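PDB 4MMG: mRNA interferase toxin YafQ from Escherichia coli, which cleaves mRNA at specific lysine codons on the ribosome as the toxin of a type II toxin-antitoxin system, blocking translation elongation and causing bacterial stasis. Local coordinates for residues L32-L35 with M36-I40. The protein carries 1 engineered substitution. Residues are numbered along the deposited sequence; the frame is centred on the assembly and turned at random.
Sequences LKYL and MTLLI
Leu32 meets Met36 one helical turn further on. The backbone O of Leu32 accepts a hydrogen bond from Met36 N at 2.9 Å. The two side chains slant across each other, with Leu32 CG 3.9 Å from Met36 SD. Met36 CG lies beside its own backbone N (chi1 -66°), which brings it back over Leu32 O. Leu32 also packs on Trp71, and Met36 on Phe84 and Tyr11.

Lys33 contributes its carbonyl oxygen, which takes two bonds from Thr37. Thr37 N lies 2.9 Å from Lys33 O, and Thr37 OG1 3.0 Å from it. They arrive from opposite faces of the carbonyl plane, the hydroxyl well above it. With chi1 at -61°, Thr37 OG1 sits beside its own backbone N and within reach of the carbonyl one turn back. The hydroxyl bond holds the rotation of the Thr37 side chain, on an exposed face of the helix.

Tyr34 O accepts a hydrogen bond from Leu38 N at 3.1 Å. The ring of Tyr34 reaches forward, and Tyr34 CE2 touches Leu38 CD1 at 3.9 Å.

Leu35 O accepts from Leu39 N at 3.2 Å. The side chains of Leu35 and Leu39 run side by side, with their CD1 methyls 4.2 Å apart. Both are buried against Leu73 of strand 71-77.

These are the i to i+4 contacts of an amphipathic alpha helix, here helix 29-40, packed on the mixed sheet of a RelE-family toxin.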
loop_
_atom_site.group_PDB
_atom_site.type_symbol
_atom_site.label_atom_id
_atom_site.label_comp_id
_atom_site.label_asym_id
_atom_site.label_seq_id
_atom_site.Cartn_x
_atom_site.Cartn_y
_atom_site.Cartn_z
ATOM N N LEU A 32 0.584 8.089 -4.691
ATOM C CA LEU A 32 0.230 6.699 -4.453
ATOM C C LEU A 32 0.537 5.866 -5.695
ATOM O O LEU A 32 1.061 4.752 -5.597
ATOM C CB LEU A 32 -1.248 6.581 -4.089
ATOM C CG LEU A 32 -1.769 5.151 -3.941
ATOM C CD1 LEU A 32 -1.069 4.450 -2.792
ATOM C CD2 LEU A 32 -3.278 5.138 -3.763
ATOM N N LYS A 33 0.218 6.413 -6.865
ATOM C CA LYS A 33 0.478 5.713 -8.119
ATOM C C LYS A 33 1.971 5.419 -8.298
ATOM O O LYS A 33 2.337 4.326 -8.740
ATOM C CB LYS A 33 -0.075 6.509 -9.304
ATOM C CG LYS A 33 -1.606 6.540 -9.325
ATOM C CD LYS A 33 -2.146 7.500 -10.372
ATOM C CE LYS A 33 -3.664 7.556 -10.295
ATOM N NZ LYS A 33 -4.255 8.538 -11.243
ATOM N N TYR A 34 2.827 6.368 -7.928
ATOM C CA TYR A 34 4.263 6.165 -8.098
ATOM C C TYR A 34 4.753 4.998 -7.246
ATOM O O TYR A 34 5.498 4.133 -7.715
ATOM C CB TYR A 34 5.041 7.447 -7.795
ATOM C CG TYR A 34 6.484 7.361 -8.222
ATOM C CD1 TYR A 34 6.827 7.485 -9.558
ATOM C CD2 TYR A 34 7.497 7.128 -7.297
ATOM C CE1 TYR A 34 8.142 7.396 -9.971
ATOM C CE2 TYR A 34 8.826 7.037 -7.700
ATOM C CZ TYR A 34 9.135 7.172 -9.044
ATOM O OH TYR A 34 10.436 7.086 -9.488
ATOM N N LEU A 35 4.305 4.965 -5.996
ATOM C CA LEU A 35 4.645 3.880 -5.089
ATOM C C LEU A 35 4.129 2.543 -5.608
ATOM O O LEU A 35 4.855 1.544 -5.619
ATOM C CB LEU A 35 4.074 4.170 -3.706
ATOM C CG LEU A 35 4.152 3.048 -2.677
ATOM C CD1 LEU A 35 5.580 2.586 -2.459
ATOM C CD2 LEU A 35 3.556 3.555 -1.372
ATOM N N MET A 36 2.865 2.520 -6.027
ATOM C CA MET A 36 2.293 1.298 -6.581
ATOM C C MET A 36 3.083 0.790 -7.783
ATOM O O MET A 36 3.297 -0.414 -7.920
ATOM C CB MET A 36 0.833 1.508 -6.972
ATOM C CG MET A 36 -0.095 1.773 -5.799
ATOM S SD MET A 36 -1.782 2.111 -6.355
ATOM C CE MET A 36 -2.242 0.529 -6.986
ATOM N N THR A 37 3.521 1.704 -8.639
ATOM C CA THR A 37 4.280 1.314 -9.827
ATOM C C THR A 37 5.624 0.675 -9.455
ATOM O O THR A 37 6.046 -0.311 -10.072
ATOM C CB THR A 37 4.441 2.486 -10.795
ATOM O OG1 THR A 37 3.140 2.918 -11.228
ATOM C CG2 THR A 37 5.264 2.079 -12.001
ATOM N N LEU A 38 6.291 1.210 -8.437
ATOM C CA LEU A 38 7.545 0.607 -7.985
ATOM C C LEU A 38 7.328 -0.833 -7.531
ATOM O O LEU A 38 8.091 -1.728 -7.883
ATOM C CB LEU A 38 8.158 1.432 -6.851
ATOM C CG LEU A 38 8.646 2.837 -7.221
ATOM C CD1 LEU A 38 9.161 3.545 -5.971
ATOM C CD2 LEU A 38 9.730 2.800 -8.303
ATOM N N LEU A 39 6.256 -1.060 -6.778
ATOM C CA LEU A 39 5.922 -2.402 -6.319
ATOM C C LEU A 39 5.559 -3.333 -7.484
ATOM O O LEU A 39 6.064 -4.451 -7.573
ATOM C CB LEU A 39 4.792 -2.351 -5.289
ATOM C CG LEU A 39 5.245 -1.779 -3.948
ATOM C CD1 LEU A 39 4.070 -1.219 -3.177
ATOM C CD2 LEU A 39 5.935 -2.867 -3.139
ATOM N N ILE A 40 4.691 -2.856 -8.374
ATOM C CA ILE A 40 4.259 -3.651 -9.524
ATOM C C ILE A 40 5.453 -4.042 -10.394
ATOM O O ILE A 40 5.536 -5.183 -10.858
ATOM C CB ILE A 40 3.222 -2.877 -10.351
ATOM C CG1 ILE A 40 1.881 -2.863 -9.613
ATOM C CG2 ILE A 40 3.062 -3.477 -11.754
ATOM C CD1 ILE A 40 0.904 -1.826 -10.138
#